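Local structure of nonribosomal peptide synthase (Streptomyces sp. MJ635-86F5, 5JJP) at residues Arg32-Ala37 against Gly210-Gly215; Ala38-Pro43 against Gln64-Ala69; Ile48-Pro51 against Leu57-Val60. The protein activates aliphatic beta-amino acids by adenylation, probably with ATP, as an adenylation enzyme of the ANL superfamily. All blocks are in the same frame, centred on the assembly; numbering follows the deposited sequence.

Interaction 1. Residues Arg32-Ala37 against Gly210-Gly215; sequences RDYLLA and GIRAHG
Tyr-34 and Arg-212 meet because their torsions send both side chains into the space between two helices. In Tyr-34 the CA-CB bond places CG opposite the backbone N and next to the carbonyl carbon (chi1 -173°), and the ring therefore reaches out from helix 31-37. Arg-212 has its CG opposite the carbonyl carbon, runs extended through chi2 and then turns at chi3, which swings the guanidinium group back toward the phenol. The contact thus joins helix 31-37 to the C-terminal part of helix 201-212 within the layered alpha-beta-alpha-beta-alpha sandwich of the adenylation enzyme.

The evidence for a specific polar contact is one hydrogen bond: Arg-212 NH1 donates to Tyr-34 OH over 3.0 Å, with an N-H...O angle of 151°, somewhat bent. The hydroxyl lies at the edge of the guanidinium group and close to its plane, the direction in which an NH1 hydrogen points. Ring and guanidinium planes are inclined by 66°, which rules out a parallel stack. The side chains run past one another in opposing senses, and Arg-212 CD comes within 3.6 Å of Tyr-34 OH.

The setting is asymmetric. Tyr-34 is buried, its side chain touching Ile-205 and His-208 of helix 201-212 and Ala-243 of helix 232-243; Arg-212 is exposed, and its chain rests on Leu-240 and Ser-244. The bond therefore gives the hydroxyl of a buried ring a charged donor from an exposed arginine. Arg-212 also starts a type I beta turn ending at Gly-215, which has positive phi. Overlapping this turn, Ala-213 N bonds Gly-210 O at 3.0 Å and His-214 N bonds Ile-211 O at 2.9 Å.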
loop_
_atom_site.group_PDB
_atom_site.type_symbol
_atom_site.label_atom_id
_atom_site.label_comp_id
_atom_site.label_asym_id
_atom_site.label_seq_id
_atom_site.Cartn_x
_atom_site.Cartn_y
_atom_site.Cartn_z
ATOM N N ARG A 32 -8.234 1.035 -10.822
ATOM C CA ARG A 32 -9.567 0.582 -10.646
ATOM C C ARG A 32 -9.741 -0.681 -11.444
ATOM O O ARG A 32 -10.406 -1.609 -10.996
ATOM C CB ARG A 32 -10.541 1.672 -11.119
ATOM C CG ARG A 32 -11.954 1.235 -11.357
ATOM C CD ARG A 32 -12.682 1.039 -10.070
ATOM N NE ARG A 32 -14.075 0.719 -10.360
ATOM C CZ ARG A 32 -14.507 -0.465 -10.750
ATOM N NH1 ARG A 32 -13.666 -1.451 -10.879
ATOM N NH2 ARG A 32 -15.804 -0.652 -10.984
ATOM N N ASP A 33 -9.159 -0.693 -12.641
ATOM C CA ASP A 33 -9.303 -1.835 -13.534
ATOM C C ASP A 33 -8.353 -2.920 -13.108
ATOM O O ASP A 33 -8.757 -4.086 -12.948
ATOM C CB ASP A 33 -9.071 -1.448 -14.988
ATOM C CG ASP A 33 -9.978 -0.293 -15.436
ATOM O OD1 ASP A 33 -11.145 -0.209 -15.014
ATOM O OD2 ASP A 33 -9.509 0.539 -16.232
ATOM N N TYR A 34 -7.086 -2.551 -12.912
ATOM C CA TYR A 34 -6.064 -3.550 -12.626
ATOM C C TYR A 34 -6.416 -4.317 -11.354
ATOM O O TYR A 34 -6.295 -5.535 -11.322
ATOM C CB TYR A 34 -4.620 -2.977 -12.587
ATOM C CG TYR A 34 -3.620 -4.099 -12.448
ATOM C CD1 TYR A 34 -3.237 -4.841 -13.551
ATOM C CD2 TYR A 34 -3.103 -4.467 -11.203
ATOM C CE1 TYR A 34 -2.334 -5.887 -13.426
ATOM C CE2 TYR A 34 -2.177 -5.502 -11.057
ATOM C CZ TYR A 34 -1.811 -6.226 -12.172
ATOM O OH TYR A 34 -0.921 -7.259 -12.076
ATOM N N LEU A 35 -6.818 -3.618 -10.306
ATOM C CA LEU A 35 -6.999 -4.290 -9.025
ATOM C C LEU A 35 -8.158 -5.292 -9.065
ATOM O O LEU A 35 -8.184 -6.192 -8.267
ATOM C CB LEU A 35 -7.216 -3.305 -7.893
ATOM C CG LEU A 35 -6.056 -2.327 -7.603
ATOM C CD1 LEU A 35 -6.326 -1.584 -6.309
ATOM C CD2 LEU A 35 -4.715 -3.016 -7.526
ATOM N N LEU A 36 -9.099 -5.113 -9.998
ATOM C CA LEU A 36 -10.311 -5.908 -10.036
ATOM C C LEU A 36 -10.344 -6.904 -11.173
ATOM O O LEU A 36 -11.266 -7.679 -11.230
ATOM C CB LEU A 36 -11.558 -4.995 -10.119
ATOM C CG LEU A 36 -11.776 -4.311 -8.780
ATOM C CD1 LEU A 36 -12.729 -3.201 -8.965
ATOM C CD2 LEU A 36 -12.338 -5.260 -7.760
ATOM N N ALA A 37 -9.313 -6.921 -12.007
ATOM C CA ALA A 37 -9.313 -7.805 -13.145
ATOM C C ALA A 37 -9.370 -9.293 -12.774
ATOM O O ALA A 37 -10.250 -9.984 -13.219
ATOM C CB ALA A 37 -8.114 -7.540 -14.025
ATOM N N GLY A 210 4.792 -6.582 -10.797
ATOM C CA GLY A 210 6.043 -7.193 -10.401
ATOM C C GLY A 210 5.834 -8.154 -9.230
ATOM O O GLY A 210 6.311 -9.289 -9.284
ATOM N N ILE A 211 5.154 -7.709 -8.168
ATOM C CA ILE A 211 5.054 -8.515 -6.967
ATOM C C ILE A 211 4.271 -9.844 -7.198
ATOM O O ILE A 211 4.674 -10.862 -6.715
ATOM C CB ILE A 211 4.469 -7.686 -5.812
ATOM C CG1 ILE A 211 5.519 -6.666 -5.305
ATOM C CG2 ILE A 211 4.067 -8.555 -4.640
ATOM C CD1 ILE A 211 6.700 -7.272 -4.559
ATOM N N ARG A 212 3.235 -9.820 -8.024
ATOM C CA ARG A 212 2.523 -11.013 -8.352
ATOM C C ARG A 212 3.352 -12.030 -9.066
ATOM O O ARG A 212 2.995 -13.195 -9.080
ATOM C CB ARG A 212 1.294 -10.676 -9.206
ATOM C CG ARG A 212 0.183 -10.023 -8.409
ATOM C CD ARG A 212 -0.937 -9.605 -9.319
ATOM N NE ARG A 212 -1.741 -10.742 -9.754
ATOM C CZ ARG A 212 -2.574 -10.726 -10.796
ATOM N NH1 ARG A 212 -2.663 -9.665 -11.593
ATOM N NH2 ARG A 212 -3.305 -11.817 -11.061
ATOM N N ALA A 213 4.435 -11.618 -9.705
ATOM C CA ALA A 213 5.333 -12.575 -10.325
ATOM C C ALA A 213 6.040 -13.441 -9.307
ATOM O O ALA A 213 6.619 -14.437 -9.675
ATOM C CB ALA A 213 6.384 -11.885 -11.208
ATOM N N HIS A 214 6.067 -12.998 -8.056
ATOM C CA HIS A 214 6.764 -13.697 -6.997
ATOM C C HIS A 214 5.842 -14.692 -6.299
ATOM O O HIS A 214 6.313 -15.453 -5.473
ATOM C CB HIS A 214 7.269 -12.706 -5.929
ATOM C CG HIS A 214 8.483 -11.904 -6.330
ATOM N ND1 HIS A 214 9.721 -12.094 -5.744
ATOM C CD2 HIS A 214 8.632 -10.863 -7.190
ATOM C CE1 HIS A 214 10.584 -11.231 -6.253
ATOM N NE2 HIS A 214 9.943 -10.459 -7.113
ATOM N N GLY A 215 4.540 -14.639 -6.539
ATOM C CA GLY A 215 3.609 -15.592 -5.928
ATOM C C GLY A 215 3.469 -15.441 -4.426
ATOM O O GLY A 215 3.441 -16.438 -3.697
#

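Interaction 2. Residues Ala38-Pro43 against Gln64-Ala69; sequences AGKATP and QLEAQA
A surface salt bridge between Lys-40 and Glu-66 ties the segment that follows helix 31-37 to the first half of helix 62-77. The evidence is a single charged pair: Lys-40 NZ donates to Glu-66 OE1 at 2.7 Å, while Glu-66 OE2 stands 3.3 Å from the same NZ. The ammonium group thus favours one oxygen, and it takes the syn lone pair of OE1, on the side of the other oxygen.

The two side chains meet roughly perpendicular to each other. Lys-40 bends at chi2 (-53°) and is extended from there to its end, which carries NZ across to the helix although its CB does not point there. Glu-66 has its CB directed at the loop and runs extended beyond CG, so the carboxylate reaches out to meet the ammonium. Lys-40 CE follows NZ to within 3.5 Å of Glu-66 OE1.

The carboxylate has a second partner: Glu-66 OE2 forms a salt bridge with Arg-32 of helix 31-37. Two positive groups beside it would be expected to stabilise the ionised carboxylate. With an alanine here the carboxylate is gone, which would probably leave Lys-40 without its mate and free to swing, and Arg-32 with Asp-70 but without this second carboxylate.

The backbones differ in regularity. Residues 38-41 curl like a helix but lack its repeating bond pattern, although Thr-42 N reaches Gly-39 O at 2.8 Å; residues 64-69 are regular helix, as Ala-69 N to Leu-65 O at 2.9 Å attests. A backbone hydrogen bond between Pro-43 and Arg-63 adds a second link nearby. The arrangement is a loop-to-helix salt bridge on the surface of the AMP-binding fold, built on a carboxylate shared by two basic side chains.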
loop_
_atom_site.group_PDB
_atom_site.type_symbol
_atom_site.label_atom_id
_atom_site.label_comp_id
_atom_site.label_asym_id
_atom_site.label_seq_id
_atom_site.Cartn_x
_atom_site.Cartn_y
_atom_site.Cartn_z
ATOM N N ALA A 38 -8.504 -9.749 -11.886
ATOM C CA ALA A 38 -8.508 -11.157 -11.482
ATOM C C ALA A 38 -9.844 -11.602 -10.907
ATOM O O ALA A 38 -10.268 -12.747 -11.111
ATOM C CB ALA A 38 -7.397 -11.460 -10.477
ATOM N N GLY A 39 -10.498 -10.702 -10.206
ATOM C CA GLY A 39 -11.757 -11.012 -9.587
ATOM C C GLY A 39 -12.906 -11.216 -10.553
ATOM O O GLY A 39 -13.896 -11.817 -10.204
ATOM N N LYS A 40 -12.789 -10.695 -11.755
ATOM C CA LYS A 40 -13.771 -10.988 -12.789
ATOM C C LYS A 40 -14.071 -12.498 -12.950
ATOM O O LYS A 40 -15.167 -12.876 -13.339
ATOM C CB LYS A 40 -13.282 -10.488 -14.141
ATOM C CG LYS A 40 -13.108 -8.983 -14.291
ATOM C CD LYS A 40 -14.366 -8.253 -13.891
ATOM C CE LYS A 40 -14.283 -6.777 -14.224
ATOM N NZ LYS A 40 -15.535 -6.166 -13.732
ATOM N N ALA A 41 -13.083 -13.353 -12.711
ATOM C CA ALA A 41 -13.279 -14.768 -12.837
ATOM C C ALA A 41 -14.087 -15.332 -11.659
ATOM O O ALA A 41 -14.594 -16.461 -11.742
ATOM C CB ALA A 41 -11.918 -15.458 -12.948
ATOM N N THR A 42 -14.183 -14.558 -10.568
ATOM C CA THR A 42 -14.810 -15.014 -9.320
ATOM C C THR A 42 -15.636 -13.903 -8.713
ATOM O O THR A 42 -15.407 -13.511 -7.560
ATOM C CB THR A 42 -13.759 -15.489 -8.263
ATOM O OG1 THR A 42 -12.853 -14.416 -7.913
ATOM C CG2 THR A 42 -12.937 -16.695 -8.788
ATOM N N PRO A 43 -16.649 -13.409 -9.467
ATOM C CA PRO A 43 -17.460 -12.287 -8.964
ATOM C C PRO A 43 -18.109 -12.495 -7.611
ATOM O O PRO A 43 -18.333 -11.528 -6.880
ATOM C CB PRO A 43 -18.549 -12.093 -10.033
ATOM C CG PRO A 43 -18.261 -13.069 -11.116
ATOM C CD PRO A 43 -17.319 -14.101 -10.586
ATOM N N GLN A 64 -20.044 -7.193 -5.558
ATOM C CA GLN A 64 -20.594 -6.178 -4.725
ATOM C C GLN A 64 -19.642 -5.005 -4.551
ATOM O O GLN A 64 -20.091 -3.889 -4.434
ATOM C CB GLN A 64 -20.937 -6.706 -3.328
ATOM C CG GLN A 64 -22.080 -7.687 -3.368
ATOM C CD GLN A 64 -22.320 -8.385 -2.051
ATOM O OE1 GLN A 64 -21.388 -8.822 -1.374
ATOM N NE2 GLN A 64 -23.584 -8.591 -1.740
ATOM N N LEU A 65 -18.343 -5.282 -4.458
ATOM C CA LEU A 65 -17.383 -4.224 -4.202
ATOM C C LEU A 65 -17.345 -3.299 -5.423
ATOM O O LEU A 65 -17.351 -2.107 -5.271
ATOM C CB LEU A 65 -16.002 -4.821 -3.912
ATOM C CG LEU A 65 -14.848 -3.850 -3.663
ATOM C CD1 LEU A 65 -15.086 -2.951 -2.474
ATOM C CD2 LEU A 65 -13.590 -4.664 -3.426
ATOM N N GLU A 66 -17.357 -3.868 -6.621
ATOM C CA GLU A 66 -17.426 -3.061 -7.810
ATOM C C GLU A 66 -18.697 -2.276 -7.903
ATOM O O GLU A 66 -18.684 -1.143 -8.369
ATOM C CB GLU A 66 -17.331 -3.910 -9.049
ATOM C CG GLU A 66 -15.991 -4.530 -9.238
ATOM C CD GLU A 66 -15.695 -4.809 -10.678
ATOM O OE1 GLU A 66 -15.546 -5.990 -11.034
ATOM O OE2 GLU A 66 -15.702 -3.837 -11.453
ATOM N N ALA A 67 -19.832 -2.896 -7.556
ATOM C CA ALA A 67 -21.116 -2.180 -7.627
ATOM C C ALA A 67 -21.039 -0.957 -6.708
ATOM O O ALA A 67 -21.498 0.138 -7.056
ATOM C CB ALA A 67 -22.296 -3.087 -7.239
ATOM N N GLN A 68 -20.488 -1.163 -5.521
ATOM C CA GLN A 68 -20.421 -0.069 -4.566
ATOM C C GLN A 68 -19.421 1.035 -5.074
ATOM O O GLN A 68 -19.739 2.231 -5.009
ATOM C CB GLN A 68 -20.054 -0.594 -3.186
ATOM C CG GLN A 68 -20.098 0.443 -2.089
ATOM C CD GLN A 68 -21.506 0.792 -1.647
ATOM O OE1 GLN A 68 -22.386 1.057 -2.459
ATOM N NE2 GLN A 68 -21.728 0.807 -0.331
ATOM N N ALA A 69 -18.279 0.624 -5.631
ATOM C CA ALA A 69 -17.356 1.543 -6.252
ATOM C C ALA A 69 -18.036 2.377 -7.330
ATOM O O ALA A 69 -17.850 3.605 -7.410
ATOM C CB ALA A 69 -16.171 0.812 -6.840
#

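Interaction 3. Residues Ile48-Pro51 against Leu57-Val60; sequences IVEP and LRFV
Strands 46-51 and 57-61 form a beta hairpin, and Ile-48 to Pro-51 pair with Leu-57 to Val-60 as its antiparallel ladder. The strand directions lie 154° apart, the twist expected of such a pair. Ile-48 with Val-60 and Glu-50 with Arg-58 are hydrogen-bonded pairs. Ile-48 N gives to Val-60 O at 3.1 Å, and Val-60 N returns to Ile-48 O at 2.7 Å. Two residues along, beyond the Val-49/Phe-59 pair, Glu-50 N reaches Arg-58 O at 3.0 Å, and Arg-58 N reaches Glu-50 O at 2.7 Å. Val-49 with Phe-59 and Pro-51 with Leu-57 are the non-hydrogen-bonded pairs between and beyond them.

On the face bearing Ile-48, Glu-50, Arg-58 and Val-60, a salt bridge reinforces the ladder: Arg-58 NH1 donates to Glu-50 OE2 at 2.8 Å, with an N-H...O angle of 147°. The carboxylate oxygen lies in the guanidinium plane, but NH1 meets it from above the carboxylate plane. One N-H meets one oxygen, and the planes, 83° apart, are far from the coplanar two-bond arrangement. Arg-58 bends at chi3 to bring NH1 over to the carboxylate. The other oxygen, Glu-50 OE1, accepts a hydrogen bond from Ala-95 N at the start of helix 95-107.

On the face of Val-49 and Phe-59 the contacts are apolar. Val-49 CG2 lies 3.6 Å from Phe-59 CD2, with both side chains directed alike. Leu-57 CD1 also reaches Val-49 CG1, at 4.1 Å, and Leu-57 packs on Phe-265 of helix 259-268.

Val-49 also has a backbone hydrogen bond with Ala-248 of strand 247-250, an outermost strand of the six-stranded sheet. The arrangement is typical of a two-stranded antiparallel beta hairpin, here set against a sheet edge of the AMP-binding fold.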
loop_
_atom_site.group_PDB
_atom_site.type_symbol
_atom_site.label_atom_id
_atom_site.label_comp_id
_atom_site.label_asym_id
_atom_site.label_seq_id
_atom_site.Cartn_x
_atom_site.Cartn_y
_atom_site.Cartn_z
ATOM N N ILE A 48 -13.671 -8.607 0.379
ATOM C CA ILE A 48 -13.431 -8.076 1.710
ATOM C C ILE A 48 -14.289 -8.770 2.748
ATOM O O ILE A 48 -15.487 -8.854 2.608
ATOM C CB ILE A 48 -13.758 -6.583 1.771
ATOM C CG1 ILE A 48 -12.597 -5.799 1.176
ATOM C CG2 ILE A 48 -13.504 -5.981 3.113
ATOM C CD1 ILE A 48 -12.600 -5.422 -0.232
ATOM N N VAL A 49 -13.663 -9.091 3.867
ATOM C CA VAL A 49 -14.343 -9.582 5.034
ATOM C C VAL A 49 -14.207 -8.556 6.155
ATOM O O VAL A 49 -13.137 -8.002 6.344
ATOM C CB VAL A 49 -13.718 -10.933 5.460
ATOM C CG1 VAL A 49 -14.312 -11.410 6.751
ATOM C CG2 VAL A 49 -13.944 -11.970 4.371
ATOM N N GLU A 50 -15.290 -8.310 6.890
ATOM C CA GLU A 50 -15.237 -7.430 8.057
ATOM C C GLU A 50 -16.226 -7.911 9.121
ATOM O O GLU A 50 -17.172 -8.623 8.794
ATOM C CB GLU A 50 -15.461 -5.948 7.643
ATOM C CG GLU A 50 -16.808 -5.674 6.999
ATOM C CD GLU A 50 -16.923 -4.311 6.324
ATOM O OE1 GLU A 50 -15.956 -3.515 6.316
ATOM O OE2 GLU A 50 -17.998 -4.043 5.758
ATOM N N PRO A 51 -16.045 -7.495 10.379
ATOM C CA PRO A 51 -17.099 -7.742 11.392
ATOM C C PRO A 51 -18.466 -7.147 11.060
ATOM O O PRO A 51 -18.561 -6.056 10.446
ATOM C CB PRO A 51 -16.544 -7.115 12.669
ATOM C CG PRO A 51 -15.449 -6.200 12.235
ATOM C CD PRO A 51 -14.914 -6.734 10.935
ATOM N N LEU A 57 -19.135 -12.315 11.189
ATOM C CA LEU A 57 -18.471 -11.704 10.031
ATOM C C LEU A 57 -19.397 -11.447 8.861
ATOM O O LEU A 57 -20.368 -12.177 8.660
ATOM C CB LEU A 57 -17.292 -12.540 9.548
ATOM C CG LEU A 57 -16.179 -12.725 10.571
ATOM C CD1 LEU A 57 -15.165 -13.699 10.007
ATOM C CD2 LEU A 57 -15.498 -11.417 10.982
ATOM N N ARG A 58 -19.067 -10.394 8.098
ATOM C CA ARG A 58 -19.785 -9.980 6.897
ATOM C C ARG A 58 -18.812 -10.132 5.748
ATOM O O ARG A 58 -17.625 -9.989 5.946
ATOM C CB ARG A 58 -20.195 -8.506 7.002
ATOM C CG ARG A 58 -20.845 -7.893 5.753
ATOM C CD ARG A 58 -20.839 -6.373 5.832
ATOM N NE ARG A 58 -21.631 -5.899 6.973
ATOM C CZ ARG A 58 -21.346 -4.813 7.694
ATOM N NH1 ARG A 58 -20.271 -4.077 7.422
ATOM N NH2 ARG A 58 -22.130 -4.471 8.721
ATOM N N PHE A 59 -19.299 -10.444 4.548
ATOM C CA PHE A 59 -18.444 -10.618 3.355
ATOM C C PHE A 59 -18.937 -9.616 2.312
ATOM O O PHE A 59 -20.134 -9.440 2.144
ATOM C CB PHE A 59 -18.508 -12.097 2.812
ATOM C CG PHE A 59 -18.295 -13.177 3.887
ATOM C CD1 PHE A 59 -19.353 -13.597 4.710
ATOM C CD2 PHE A 59 -17.037 -13.774 4.090
ATOM C CE1 PHE A 59 -19.158 -14.571 5.699
ATOM C CE2 PHE A 59 -16.841 -14.750 5.076
ATOM C CZ PHE A 59 -17.900 -15.146 5.874
ATOM N N VAL A 60 -18.033 -8.964 1.599
ATOM C CA VAL A 60 -18.429 -8.232 0.423
ATOM C C VAL A 60 -17.758 -8.908 -0.765
ATOM O O VAL A 60 -16.539 -9.049 -0.802
ATOM C CB VAL A 60 -18.029 -6.738 0.544
ATOM C CG1 VAL A 60 -18.442 -5.999 -0.717
ATOM C CG2 VAL A 60 -18.726 -6.105 1.750
#

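How the interactions relate
Interactions 1 and 2 each rest on one side-chain bond, whereas interaction 3 is a strand pairing with four backbone bonds and by far the largest buried area. Interaction 2 is a surface contact between charged groups; interactions 1 and 3 are partly buried, the first pairing a phenol with an arginine, the third combining backbone, ionic and apolar terms. Interactions 1 and 2 adjoin through consecutive segments 32-37 and 38-43, Arg-212 NH2 lying 4.1 Å from Ala-38 CB. Interactions 2 and 3 use strand 57-61 and helix 62-77, which follow each other in the chain, and Leu-65 CD2 packs 3.4 Å from Ile-48 CD1. Interactions 1 and 3 do not touch, their nearest atoms about 8 Å apart.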